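Type III effector NopAA (Sinorhizobium fredii USDA 257, PDB 6SDU) hydrolyses xyloglucan through a glycoside hydrolase family 12 domain and is an effector of the symbiotic type III secretion system. Local coordinates at residues A[34-39]-A[56-61]; A[46-51]-A[72-77]; A[106-111]-A[187-192]; A[152-157]-A[161-166]. One frame throughout, in Å; residues are numbered along the deposited sequence.

How the contacts relate
Contacts 1, 2 and 3 all bridge the two sheets of a beta-sandwich, joining its six-stranded sheet to its nine-stranded one, whereas contact 4 is a hairpin at the edge of the nine-stranded sheet. Contacts 1 and 2 have centres 6 Å apart and share a bond, N38 OD1 to Q48 NE2 at 2.7 Å. Contact 2 reaches contact 3 through Y73, whose OH lies 3.1 Å from A107 O. Contact 3 in turn meets contact 4 where V189 CG1 packs on W162 CZ2. Bound beta-D-glucopyranose lies about 11 Å from the side chains of S72 and Y108 and about 13 Å from that of W162, so none lines the sugar site, though Y73 touches pocket residue E217 and A107 touches W122.

Contact 1. Residues A[34-39]-A[56-61]; sequences YSWNND and NRWSVW
W36 and W58 meet edge to face inside the sandwich, W36 coming from strand 34-40 of the nine-stranded sheet and W58 from strand 57-62 of the six-stranded one. Their CA atoms are 8.8 Å apart, and the two indoles span that gap. The pyrrole edge of W36 addresses one face of the pyrrole ring of W58, with the ring planes at 70° and the centroids 4.7 Å apart. NE1 of W36 leads, 3.4 Å from CD1 of W58, and the adjacent W36 CD1 stands 3.7 Å from W58 CG, toward the rim of that ring. Part of the pose comes from W58, whose CG is wedged between its own backbone N and carbonyl carbon (chi1 66°), which turns the indole broadside to its partner. F229 stacks on the W58 ring, and V52 and V76 pack against W36, so the pair is embedded in the hydrophobic interior between the sheets. Toward the end of the sandwich, N56 curls back from the turn preceding its strand. Its side chain comes close to the phenol end of Y34, with the amide plane almost perpendicular to the ring. This is a looser touch: the Y34 hydroxyl is bonded instead to the backbone N of V234, which fixes the outer end of the tyrosine. NE1 of W36 lies over the W58 face with its N-H pointing toward CD1, off the ring centre, so a weak N-H/pi attraction may add to the dispersion between the two rings.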
loop_
_atom_site.group_PDB
_atom_site.type_symbol
_atom_site.label_atom_id
_atom_site.label_comp_id
_atom_site.label_asym_id
_atom_site.label_seq_id
_atom_site.Cartn_x
_atom_site.Cartn_y
_atom_site.Cartn_z
ATOM N N TYR A 34 0.814 15.243 6.873
ATOM C CA TYR A 34 0.099 14.128 6.280
ATOM C C TYR A 34 -0.741 14.678 5.140
ATOM O O TYR A 34 -1.272 15.791 5.230
ATOM C CB TYR A 34 -0.792 13.419 7.307
ATOM C CG TYR A 34 -0.057 12.648 8.392
ATOM C CD1 TYR A 34 0.479 13.300 9.508
ATOM C CD2 TYR A 34 0.076 11.261 8.321
ATOM C CE1 TYR A 34 1.139 12.591 10.512
ATOM C CE2 TYR A 34 0.734 10.546 9.320
ATOM C CZ TYR A 34 1.267 11.215 10.411
ATOM O OH TYR A 34 1.926 10.505 11.395
ATOM N N SER A 35 -0.850 13.917 4.061
ATOM C CA SER A 35 -1.768 14.274 2.992
ATOM C C SER A 35 -2.631 13.071 2.646
ATOM O O SER A 35 -2.245 11.916 2.869
ATOM C CB SER A 35 -1.035 14.820 1.752
ATOM O OG SER A 35 -0.215 13.840 1.156
ATOM N N TRP A 36 -3.837 13.358 2.164
ATOM C CA TRP A 36 -4.804 12.337 1.771
ATOM C C TRP A 36 -5.192 12.563 0.318
ATOM O O TRP A 36 -5.445 13.705 -0.080
ATOM C CB TRP A 36 -6.037 12.376 2.674
ATOM C CG TRP A 36 -5.759 11.993 4.123
ATOM C CD1 TRP A 36 -5.945 10.758 4.707
ATOM C CD2 TRP A 36 -5.267 12.853 5.162
ATOM N NE1 TRP A 36 -5.583 10.804 6.038
ATOM C CE2 TRP A 36 -5.175 12.075 6.346
ATOM C CE3 TRP A 36 -4.901 14.206 5.212
ATOM C CZ2 TRP A 36 -4.712 12.604 7.560
ATOM C CZ3 TRP A 36 -4.457 14.734 6.416
ATOM C CH2 TRP A 36 -4.359 13.929 7.576
ATOM N N ASN A 37 -5.237 11.482 -0.471
ATOM C CA ASN A 37 -5.480 11.561 -1.911
ATOM C C ASN A 37 -6.553 10.567 -2.343
ATOM O O ASN A 37 -6.399 9.359 -2.144
ATOM C CB ASN A 37 -4.178 11.304 -2.668
ATOM C CG ASN A 37 -3.089 12.273 -2.265
ATOM O OD1 ASN A 37 -2.972 13.351 -2.855
ATOM N ND2 ASN A 37 -2.302 11.916 -1.235
ATOM N N ASN A 38 -7.631 11.088 -2.942
ATOM C CA ASN A 38 -8.749 10.296 -3.486
ATOM C C ASN A 38 -8.451 9.834 -4.914
ATOM O O ASN A 38 -9.147 10.193 -5.865
ATOM C CB ASN A 38 -10.036 11.111 -3.445
ATOM C CG ASN A 38 -11.268 10.242 -3.503
ATOM O OD1 ASN A 38 -11.246 9.111 -3.036
ATOM N ND2 ASN A 38 -12.340 10.752 -4.100
ATOM N N ASP A 39 -7.419 9.005 -5.060
ATOM C CA ASP A 39 -6.940 8.612 -6.390
ATOM C C ASP A 39 -7.836 7.552 -7.026
ATOM O O ASP A 39 -7.933 6.436 -6.499
ATOM C CB ASP A 39 -5.507 8.103 -6.312
ATOM C CG ASP A 39 -4.523 9.198 -6.027
ATOM O OD1 ASP A 39 -4.967 10.326 -5.691
ATOM O OD2 ASP A 39 -3.303 8.930 -6.168
ATOM N N ASN A 56 -4.610 11.218 12.245
ATOM C CA ASN A 56 -4.389 9.788 12.365
ATOM C C ASN A 56 -5.577 8.909 11.971
ATOM O O ASN A 56 -5.435 7.683 11.985
ATOM C CB ASN A 56 -3.872 9.480 13.774
ATOM C CG ASN A 56 -2.529 10.192 14.056
ATOM O OD1 ASN A 56 -1.591 10.134 13.242
ATOM N ND2 ASN A 56 -2.448 10.881 15.193
ATOM N N ARG A 57 -6.744 9.467 11.639
ATOM C CA ARG A 57 -7.933 8.639 11.413
ATOM C C ARG A 57 -8.691 9.098 10.174
ATOM O O ARG A 57 -9.097 10.257 10.082
ATOM C CB ARG A 57 -8.869 8.672 12.621
ATOM C CG ARG A 57 -10.103 7.826 12.453
ATOM C CD ARG A 57 -11.064 8.050 13.596
ATOM N NE ARG A 57 -10.613 7.371 14.804
ATOM C CZ ARG A 57 -11.154 6.249 15.267
ATOM N NH1 ARG A 57 -12.172 5.693 14.616
ATOM N NH2 ARG A 57 -10.679 5.686 16.377
ATOM N N TRP A 58 -8.941 8.156 9.262
ATOM C CA TRP A 58 -9.603 8.431 7.999
ATOM C C TRP A 58 -10.354 7.195 7.519
ATOM O O TRP A 58 -10.272 6.109 8.112
ATOM C CB TRP A 58 -8.611 8.929 6.938
ATOM C CG TRP A 58 -7.573 7.977 6.475
ATOM C CD1 TRP A 58 -6.397 7.650 7.121
ATOM C CD2 TRP A 58 -7.539 7.292 5.214
ATOM N NE1 TRP A 58 -5.665 6.772 6.346
ATOM C CE2 TRP A 58 -6.339 6.534 5.177
ATOM C CE3 TRP A 58 -8.398 7.252 4.112
ATOM C CZ2 TRP A 58 -5.982 5.746 4.073
ATOM C CZ3 TRP A 58 -8.062 6.439 3.034
ATOM C CH2 TRP A 58 -6.858 5.703 3.018
ATOM N N SER A 59 -11.158 7.403 6.478
ATOM C CA SER A 59 -12.007 6.363 5.934
ATOM C C SER A 59 -12.227 6.628 4.446
ATOM O O SER A 59 -12.067 7.759 3.972
ATOM C CB SER A 59 -13.330 6.332 6.732
ATOM O OG SER A 59 -14.375 5.759 5.992
ATOM N N VAL A 60 -12.574 5.564 3.713
ATOM C CA VAL A 60 -12.944 5.651 2.303
ATOM C C VAL A 60 -13.998 4.587 1.981
ATOM O O VAL A 60 -13.912 3.442 2.449
ATOM C CB VAL A 60 -11.717 5.512 1.384
ATOM C CG1 VAL A 60 -11.013 4.184 1.637
ATOM C CG2 VAL A 60 -12.155 5.638 -0.066
ATOM N N TRP A 61 -15.024 4.983 1.223
ATOM C CA TRP A 61 -16.025 4.072 0.662
ATOM C C TRP A 61 -15.939 4.093 -0.851
ATOM O O TRP A 61 -15.796 5.163 -1.441
ATOM C CB TRP A 61 -17.426 4.452 1.085
ATOM C CG TRP A 61 -18.529 3.703 0.403
ATOM C CD1 TRP A 61 -19.176 2.543 0.856
ATOM C CD2 TRP A 61 -19.195 4.068 -0.821
ATOM N NE1 TRP A 61 -20.172 2.186 -0.027
ATOM C CE2 TRP A 61 -20.226 3.103 -1.048
ATOM C CE3 TRP A 61 -19.035 5.110 -1.736
ATOM C CZ2 TRP A 61 -21.056 3.134 -2.180
ATOM C CZ3 TRP A 61 -19.887 5.150 -2.864
ATOM C CH2 TRP A 61 -20.889 4.166 -3.063
#

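Contact 2. Residues A[46-51]-A[72-77]; sequences GPQTIS and SYPHVA
Strand 48-51 and strand 72-77 run in nearly the same direction, 9° apart, with axes 8.9 Å from each other, so Q48 and I50 meet S72 and P74 by side chains across the gap between sheets. Q48 does most of the work. Its chain is fully extended, CG opposite the backbone N (chi1 -179°), and carries the amide to the far strand. There the S72 hydroxyl donates to Q48 OE1 at 2.8 Å, lying in the carbonyl plane and using a lone pair, with a C=O...OG angle of 144°. A second hydroxyl, that of S62, also bonds OE1, while NE2 is taken by N38 OD1; these three partners hold the buried amide in one rotation. Q48 NE2 also rests against the P74 ring, 3.7 Å from its CD. Further along, I50 CD1 approaches P74 CB more loosely, at 4.5 Å. On the far side of strand 72-77, H75 ND1 donates to Y73 O at 2.9 Å, almost straight and in the imidazole plane. V60 of strand 57-62 fills in beside Q48 and P74, V40 of strand 34-40 touches Q48, and strand 208-218 borders the proline through V216.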
loop_
_atom_site.group_PDB
_atom_site.type_symbol
_atom_site.label_atom_id
_atom_site.label_comp_id
_atom_site.label_asym_id
_atom_site.label_seq_id
_atom_site.Cartn_x
_atom_site.Cartn_y
_atom_site.Cartn_z
ATOM N N GLY A 46 -15.942 3.978 -10.539
ATOM C CA GLY A 46 -17.126 4.042 -9.728
ATOM C C GLY A 46 -17.017 5.125 -8.686
ATOM O O GLY A 46 -15.951 5.700 -8.456
ATOM N N PRO A 47 -18.129 5.419 -8.023
ATOM C CA PRO A 47 -18.104 6.467 -6.996
ATOM C C PRO A 47 -17.154 6.091 -5.874
ATOM O O PRO A 47 -17.001 4.915 -5.532
ATOM C CB PRO A 47 -19.560 6.532 -6.507
ATOM C CG PRO A 47 -20.213 5.287 -7.033
ATOM C CD PRO A 47 -19.479 4.880 -8.255
ATOM N N GLN A 48 -16.502 7.106 -5.313
ATOM C CA GLN A 48 -15.577 6.888 -4.214
ATOM C C GLN A 48 -15.524 8.150 -3.381
ATOM O O GLN A 48 -15.217 9.217 -3.923
ATOM C CB GLN A 48 -14.177 6.555 -4.728
ATOM C CG GLN A 48 -13.190 6.290 -3.631
ATOM C CD GLN A 48 -11.865 5.771 -4.138
ATOM O OE1 GLN A 48 -11.726 4.592 -4.483
ATOM N NE2 GLN A 48 -10.866 6.642 -4.148
ATOM N N THR A 49 -15.668 8.006 -2.059
ATOM C CA THR A 49 -15.659 9.156 -1.154
ATOM C C THR A 49 -14.706 8.885 0.000
ATOM O O THR A 49 -14.885 7.926 0.767
ATOM C CB THR A 49 -17.076 9.446 -0.630
ATOM O OG1 THR A 49 -17.920 9.840 -1.719
ATOM C CG2 THR A 49 -17.075 10.538 0.464
ATOM N N ILE A 50 -13.723 9.754 0.141
ATOM C CA ILE A 50 -12.763 9.707 1.234
ATOM C C ILE A 50 -13.153 10.779 2.249
ATOM O O ILE A 50 -13.616 11.867 1.876
ATOM C CB ILE A 50 -11.333 9.907 0.682
ATOM C CG1 ILE A 50 -10.259 9.620 1.739
ATOM C CG2 ILE A 50 -11.192 11.293 0.055
ATOM C CD1 ILE A 50 -8.850 9.615 1.143
ATOM N N SER A 51 -13.063 10.445 3.536
ATOM C CA SER A 51 -13.305 11.411 4.604
ATOM C C SER A 51 -12.175 11.301 5.610
ATOM O O SER A 51 -11.684 10.196 5.878
ATOM C CB SER A 51 -14.669 11.219 5.296
ATOM O OG SER A 51 -14.663 10.066 6.115
ATOM N N SER A 72 -8.462 2.277 -8.261
ATOM C CA SER A 72 -8.234 3.394 -7.370
ATOM C C SER A 72 -7.224 3.019 -6.295
ATOM O O SER A 72 -6.999 1.840 -6.000
ATOM C CB SER A 72 -9.559 3.822 -6.741
ATOM O OG SER A 72 -10.045 2.788 -5.888
ATOM N N TYR A 73 -6.593 4.042 -5.729
ATOM C CA TYR A 73 -5.729 3.887 -4.560
ATOM C C TYR A 73 -5.937 5.078 -3.639
ATOM O O TYR A 73 -5.088 5.976 -3.563
ATOM C CB TYR A 73 -4.256 3.747 -4.958
ATOM C CG TYR A 73 -3.290 3.479 -3.786
ATOM C CD1 TYR A 73 -3.492 2.415 -2.904
ATOM C CD2 TYR A 73 -2.168 4.285 -3.583
ATOM C CE1 TYR A 73 -2.607 2.166 -1.846
ATOM C CE2 TYR A 73 -1.272 4.050 -2.528
ATOM C CZ TYR A 73 -1.493 2.996 -1.662
ATOM O OH TYR A 73 -0.609 2.778 -0.609
ATOM N N PRO A 74 -7.083 5.140 -2.951
ATOM C CA PRO A 74 -7.236 6.139 -1.880
ATOM C C PRO A 74 -6.167 5.926 -0.817
ATOM O O PRO A 74 -5.951 4.801 -0.346
ATOM C CB PRO A 74 -8.632 5.854 -1.315
ATOM C CG PRO A 74 -8.943 4.451 -1.733
ATOM C CD PRO A 74 -8.275 4.286 -3.078
ATOM N N HIS A 75 -5.478 6.996 -0.440
ATOM C CA HIS A 75 -4.373 6.754 0.476
ATOM C C HIS A 75 -4.023 8.009 1.243
ATOM O O HIS A 75 -4.359 9.125 0.850
ATOM C CB HIS A 75 -3.143 6.238 -0.254
ATOM C CG HIS A 75 -2.503 7.260 -1.140
ATOM N ND1 HIS A 75 -2.936 7.497 -2.427
ATOM C CD2 HIS A 75 -1.450 8.085 -0.937
ATOM C CE1 HIS A 75 -2.179 8.428 -2.979
ATOM N NE2 HIS A 75 -1.280 8.812 -2.092
ATOM N N VAL A 76 -3.326 7.783 2.346
ATOM C CA VAL A 76 -2.687 8.800 3.159
ATOM C C VAL A 76 -1.195 8.716 2.846
ATOM O O VAL A 76 -0.691 7.641 2.512
ATOM C CB VAL A 76 -2.999 8.549 4.649
ATOM C CG1 VAL A 76 -2.515 7.147 5.060
ATOM C CG2 VAL A 76 -2.394 9.629 5.573
ATOM N N ALA A 77 -0.502 9.853 2.850
ATOM C CA ALA A 77 0.919 9.888 2.516
ATOM C C ALA A 77 1.691 10.758 3.500
ATOM O O ALA A 77 1.185 11.779 3.978
ATOM C CB ALA A 77 1.153 10.404 1.069
#

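Contact 3. Residues A[106-111]-A[187-192]; sequences VAYDIW and GTVDIK
Y108 and I110, on strand 103-112, pack against V189 and I191 in the hydrophobic interior of the beta-jelly-roll sandwich of family 12 glycoside hydrolases, joining the nine-stranded sheet to the point where strand 186-190 gives way to helix 191-200. Packing is closest at two places. V189 CG2, set between its own backbone N and carbonyl carbon (CG1 at chi1 -75°) and thereby presented to the phenol, sits obliquely by the outer end of the Y108 ring, 3.6 Å from CE2, the two side chains passing alongside in opposing senses. I110 and I191 instead meet tip to tip, I110 CD1 lying 3.6 Å from I191 CG2. Between these points the fit slackens: Y108 CD1 and I191 CD1 are 4.5 Å apart. The phenol is held from outside, its hydroxyl bonded to S92 OG and its ring met by Y214 and W232. On the solvent side T188 points away from strand 103-112, and its hydroxyl bonds S93. On the other side of that strand, W111 NE1 reaches D109 OD2 at 2.9 Å, approaching from above the carboxylate plane. D190 ends strand 186-190 as N-cap of helix 191-200: its carboxylate caps a backbone N just beyond K192, and OD2 also bonds S193 OG.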
loop_
_atom_site.group_PDB
_atom_site.type_symbol
_atom_site.label_atom_id
_atom_site.label_comp_id
_atom_site.label_asym_id
_atom_site.label_seq_id
_atom_site.Cartn_x
_atom_site.Cartn_y
_atom_site.Cartn_z
ATOM N N VAL A 106 -4.986 -3.978 0.933
ATOM C CA VAL A 106 -4.610 -2.865 1.787
ATOM C C VAL A 106 -3.086 -2.902 1.856
ATOM O O VAL A 106 -2.514 -3.929 2.236
ATOM C CB VAL A 106 -5.245 -3.002 3.184
ATOM C CG1 VAL A 106 -4.831 -1.857 4.079
ATOM C CG2 VAL A 106 -6.769 -3.032 3.060
ATOM N N ALA A 107 -2.416 -1.814 1.467
ATOM C CA ALA A 107 -0.959 -1.903 1.378
ATOM C C ALA A 107 -0.258 -0.599 1.733
ATOM O O ALA A 107 -0.775 0.492 1.471
ATOM C CB ALA A 107 -0.521 -2.301 -0.041
ATOM N N TYR A 108 0.966 -0.741 2.282
ATOM C CA TYR A 108 1.933 0.344 2.350
ATOM C C TYR A 108 2.506 0.534 0.955
ATOM O O TYR A 108 2.716 -0.442 0.225
ATOM C CB TYR A 108 3.089 0.007 3.307
ATOM C CG TYR A 108 2.777 0.305 4.737
ATOM C CD1 TYR A 108 2.911 1.591 5.242
ATOM C CD2 TYR A 108 2.292 -0.689 5.574
ATOM C CE1 TYR A 108 2.598 1.876 6.560
ATOM C CE2 TYR A 108 1.982 -0.418 6.898
ATOM C CZ TYR A 108 2.121 0.872 7.378
ATOM O OH TYR A 108 1.808 1.165 8.683
ATOM N N ASP A 109 2.716 1.784 0.566
ATOM C CA ASP A 109 3.318 2.127 -0.723
ATOM C C ASP A 109 4.485 3.064 -0.419
ATOM O O ASP A 109 4.282 4.233 -0.086
ATOM C CB ASP A 109 2.286 2.772 -1.657
ATOM C CG ASP A 109 2.554 2.494 -3.143
ATOM O OD1 ASP A 109 3.109 1.427 -3.499
ATOM O OD2 ASP A 109 2.220 3.371 -3.961
ATOM N N ILE A 110 5.707 2.549 -0.480
ATOM C CA ILE A 110 6.892 3.311 -0.116
ATOM C C ILE A 110 7.690 3.613 -1.382
ATOM O O ILE A 110 8.022 2.701 -2.147
ATOM C CB ILE A 110 7.729 2.555 0.929
ATOM C CG1 ILE A 110 6.891 2.304 2.172
ATOM C CG2 ILE A 110 9.042 3.336 1.304
ATOM C CD1 ILE A 110 7.288 1.068 2.917
ATOM N N TRP A 111 8.002 4.891 -1.598
ATOM C CA TRP A 111 8.703 5.333 -2.795
ATOM C C TRP A 111 10.050 5.957 -2.453
ATOM O O TRP A 111 10.238 6.517 -1.375
ATOM C CB TRP A 111 7.895 6.369 -3.550
ATOM C CG TRP A 111 6.600 5.878 -4.093
ATOM C CD1 TRP A 111 5.379 5.826 -3.451
ATOM C CD2 TRP A 111 6.395 5.353 -5.400
ATOM N NE1 TRP A 111 4.424 5.288 -4.305
ATOM C CE2 TRP A 111 5.026 5.006 -5.507
ATOM C CE3 TRP A 111 7.240 5.137 -6.494
ATOM C CZ2 TRP A 111 4.485 4.473 -6.676
ATOM C CZ3 TRP A 111 6.705 4.603 -7.659
ATOM C CH2 TRP A 111 5.338 4.273 -7.740
ATOM N N GLY A 187 -1.150 -3.570 13.496
ATOM C CA GLY A 187 0.233 -3.969 13.642
ATOM C C GLY A 187 1.156 -2.775 13.502
ATOM O O GLY A 187 0.714 -1.635 13.386
ATOM N N THR A 188 2.454 -3.070 13.517
ATOM C CA THR A 188 3.509 -2.069 13.391
ATOM C C THR A 188 4.588 -2.615 12.473
ATOM O O THR A 188 4.998 -3.769 12.626
ATOM C CB THR A 188 4.112 -1.730 14.762
ATOM O OG1 THR A 188 3.098 -1.180 15.619
ATOM C CG2 THR A 188 5.253 -0.733 14.627
ATOM N N VAL A 189 5.045 -1.804 11.524
ATOM C CA VAL A 189 6.084 -2.226 10.586
ATOM C C VAL A 189 7.336 -1.391 10.801
ATOM O O VAL A 189 7.266 -0.165 10.949
ATOM C CB VAL A 189 5.622 -2.108 9.119
ATOM C CG1 VAL A 189 4.654 -3.222 8.764
ATOM C CG2 VAL A 189 4.990 -0.761 8.893
ATOM N N ASP A 190 8.485 -2.058 10.769
ATOM C CA ASP A 190 9.788 -1.406 10.846
ATOM C C ASP A 190 10.243 -1.254 9.401
ATOM O O ASP A 190 10.827 -2.165 8.808
ATOM C CB ASP A 190 10.751 -2.217 11.704
ATOM C CG ASP A 190 12.157 -1.616 11.756
ATOM O OD1 ASP A 190 12.379 -0.523 11.174
ATOM O OD2 ASP A 190 13.048 -2.263 12.360
ATOM N N ILE A 191 9.913 -0.100 8.815
ATOM C CA ILE A 191 10.219 0.140 7.409
ATOM C C ILE A 191 11.725 0.249 7.202
ATOM O O ILE A 191 12.272 -0.271 6.218
ATOM C CB ILE A 191 9.450 1.381 6.907
ATOM C CG1 ILE A 191 7.940 1.152 7.092
ATOM C CG2 ILE A 191 9.768 1.676 5.434
ATOM C CD1 ILE A 191 7.056 2.349 6.787
ATOM N N LYS A 192 12.432 0.864 8.152
ATOM C CA LYS A 192 13.883 1.008 8.015
ATOM C C LYS A 192 14.546 -0.343 7.781
ATOM O O LYS A 192 15.275 -0.523 6.800
ATOM C CB LYS A 192 14.448 1.672 9.271
ATOM C CG LYS A 192 15.952 1.878 9.272
ATOM C CD LYS A 192 16.427 2.067 10.702
ATOM C CE LYS A 192 17.936 1.923 10.830
ATOM N NZ LYS A 192 18.413 2.322 12.183
#

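Contact 4. Residues A[152-157]-A[161-166]; sequences YSNVNV and TWNVFE
V155 and V164 touch through their CG2 methyls, 4.1 Å apart, and Y152 CB lies equally close to V164 CB, forming an apolar patch on one face of the sheet. W197 of helix 191-200 covers it, packing on both valines and meeting the Y152 ring edge to face. Beside the patch, V157 lays CG1 against W162 CD1 at 3.7 Å, brought there by its place between backbone N and carbonyl carbon (chi1 73°), the two side chains crossing at about a right angle. The same indole turns its N-H to the backbone: W162 NE1 donates to V157 O at 3.1 Å, and that oxygen lies in the ring plane. Strands 155-157 and 160-168 form an antiparallel beta hairpin at the sheet edge; just before it, where the chain turns a corner at N154, N154 and V155 both face W162 in a G1 beta bulge. N154 adopts a left-handed backbone conformation there, and the register shifts by one residue between the Y152-V164 and V155-W162 pairs. V155 and W162 exchange two backbone bonds, each 2.7 Å long. The N-H of N154 is taken up by a side chain: N163 OD1 accepts it at 3.0 Å, nearly along the C=O axis, while N163 ND2 is tied to S129 O. At the exposed rim T161 CG2 leans on N154 CA, and T161 OG1 receives a weak bond from ND2 of the poorly ordered N156.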
loop_
_atom_site.group_PDB
_atom_site.type_symbol
_atom_site.label_atom_id
_atom_site.label_comp_id
_atom_site.label_asym_id
_atom_site.label_seq_id
_atom_site.Cartn_x
_atom_site.Cartn_y
_atom_site.Cartn_z
ATOM N N TYR A 152 11.356 -14.691 -3.000
ATOM C CA TYR A 152 11.771 -15.182 -1.690
ATOM C C TYR A 152 10.516 -15.533 -0.914
ATOM O O TYR A 152 9.500 -14.840 -1.031
ATOM C CB TYR A 152 12.582 -14.149 -0.887
ATOM C CG TYR A 152 13.851 -13.646 -1.555
ATOM C CD1 TYR A 152 15.072 -14.290 -1.356
ATOM C CD2 TYR A 152 13.830 -12.521 -2.377
ATOM C CE1 TYR A 152 16.234 -13.828 -1.964
ATOM C CE2 TYR A 152 14.982 -12.057 -2.996
ATOM C CZ TYR A 152 16.181 -12.712 -2.781
ATOM O OH TYR A 152 17.342 -12.259 -3.378
ATOM N N SER A 153 10.586 -16.604 -0.128
ATOM C CA SER A 153 9.457 -17.094 0.646
ATOM C C SER A 153 9.762 -17.057 2.141
ATOM O O SER A 153 10.910 -17.244 2.562
ATOM C CB SER A 153 9.084 -18.519 0.237
ATOM O OG SER A 153 8.388 -18.539 -0.997
ATOM N N ASN A 154 8.712 -16.785 2.927
ATOM C CA ASN A 154 8.729 -16.805 4.401
ATOM C C ASN A 154 9.882 -15.993 4.983
ATOM O O ASN A 154 10.564 -16.401 5.922
ATOM C CB ASN A 154 8.740 -18.240 4.926
ATOM C CG ASN A 154 7.570 -19.043 4.402
ATOM O OD1 ASN A 154 6.408 -18.688 4.631
ATOM N ND2 ASN A 154 7.862 -20.111 3.671
ATOM N N VAL A 155 10.048 -14.789 4.460
ATOM C CA VAL A 155 11.097 -13.906 4.940
ATOM C C VAL A 155 10.607 -13.232 6.211
ATOM O O VAL A 155 9.528 -12.632 6.234
ATOM C CB VAL A 155 11.467 -12.873 3.870
ATOM C CG1 VAL A 155 12.540 -11.923 4.398
ATOM C CG2 VAL A 155 11.915 -13.584 2.607
ATOM N N ASN A 156 11.387 -13.338 7.281
ATOM C CA ASN A 156 11.047 -12.698 8.543
ATOM C C ASN A 156 11.871 -11.425 8.644
ATOM O O ASN A 156 13.088 -11.486 8.827
ATOM C CB ASN A 156 11.286 -13.614 9.738
ATOM C CG ASN A 156 10.622 -13.089 10.990
ATOM O OD1 ASN A 156 11.049 -12.084 11.560
ATOM N ND2 ASN A 156 9.547 -13.744 11.405
ATOM N N VAL A 157 11.212 -10.277 8.469
ATOM C CA VAL A 157 11.864 -8.972 8.524
ATOM C C VAL A 157 10.860 -7.949 9.038
ATOM O O VAL A 157 9.645 -8.111 8.882
ATOM C CB VAL A 157 12.423 -8.553 7.142
ATOM C CG1 VAL A 157 11.295 -8.168 6.199
ATOM C CG2 VAL A 157 13.415 -7.421 7.284
ATOM N N THR A 161 6.442 -11.954 8.969
ATOM C CA THR A 161 6.890 -12.877 7.932
ATOM C C THR A 161 6.180 -12.550 6.629
ATOM O O THR A 161 4.965 -12.318 6.622
ATOM C CB THR A 161 6.636 -14.326 8.339
ATOM O OG1 THR A 161 7.344 -14.595 9.558
ATOM C CG2 THR A 161 7.111 -15.282 7.248
ATOM N N TRP A 162 6.933 -12.527 5.534
ATOM C CA TRP A 162 6.413 -12.063 4.262
ATOM C C TRP A 162 6.852 -12.987 3.145
ATOM O O TRP A 162 7.845 -13.705 3.264
ATOM C CB TRP A 162 6.898 -10.646 3.922
ATOM C CG TRP A 162 6.846 -9.617 5.011
ATOM C CD1 TRP A 162 7.772 -9.411 5.973
ATOM C CD2 TRP A 162 5.845 -8.598 5.199
ATOM N NE1 TRP A 162 7.414 -8.348 6.769
ATOM C CE2 TRP A 162 6.231 -7.835 6.318
ATOM C CE3 TRP A 162 4.656 -8.272 4.542
ATOM C CZ2 TRP A 162 5.478 -6.763 6.790
ATOM C CZ3 TRP A 162 3.902 -7.201 5.018
ATOM C CH2 TRP A 162 4.315 -6.467 6.130
ATOM N N ASN A 163 6.099 -12.939 2.046
ATOM C CA ASN A 163 6.506 -13.467 0.747
ATOM C C ASN A 163 6.841 -12.280 -0.152
ATOM O O ASN A 163 6.106 -11.282 -0.156
ATOM C CB ASN A 163 5.401 -14.314 0.117
ATOM C CG ASN A 163 5.290 -15.684 0.745
ATOM O OD1 ASN A 163 6.255 -16.185 1.327
ATOM N ND2 ASN A 163 4.108 -16.304 0.630
ATOM N N VAL A 164 7.983 -12.359 -0.853
ATOM C CA VAL A 164 8.539 -11.251 -1.624
ATOM C C VAL A 164 8.368 -11.507 -3.116
ATOM O O VAL A 164 8.669 -12.601 -3.611
ATOM C CB VAL A 164 10.017 -11.023 -1.263
ATOM C CG1 VAL A 164 10.584 -9.795 -2.002
ATOM C CG2 VAL A 164 10.120 -10.833 0.231
ATOM N N PHE A 165 7.906 -10.477 -3.835
ATOM C CA PHE A 165 7.661 -10.548 -5.265
ATOM C C PHE A 165 8.396 -9.416 -5.972
ATOM O O PHE A 165 8.609 -8.342 -5.395
ATOM C CB PHE A 165 6.173 -10.465 -5.562
ATOM C CG PHE A 165 5.389 -11.570 -4.972
ATOM C CD1 PHE A 165 4.989 -11.522 -3.648
ATOM C CD2 PHE A 165 5.045 -12.678 -5.750
ATOM C CE1 PHE A 165 4.262 -12.572 -3.096
ATOM C CE2 PHE A 165 4.314 -13.723 -5.213
ATOM C CZ PHE A 165 3.916 -13.672 -3.887
ATOM N N GLU A 166 8.779 -9.662 -7.232
ATOM C CA GLU A 166 9.525 -8.685 -8.013
ATOM C C GLU A 166 8.910 -8.469 -9.390
ATOM O O GLU A 166 8.637 -9.432 -10.113
ATOM C CB GLU A 166 10.984 -9.099 -8.189
ATOM C CG GLU A 166 11.817 -8.045 -8.933
ATOM C CD GLU A 166 13.200 -8.553 -9.361
ATOM O OE1 GLU A 166 13.957 -7.765 -9.967
ATOM O OE2 GLU A 166 13.521 -9.735 -9.097
#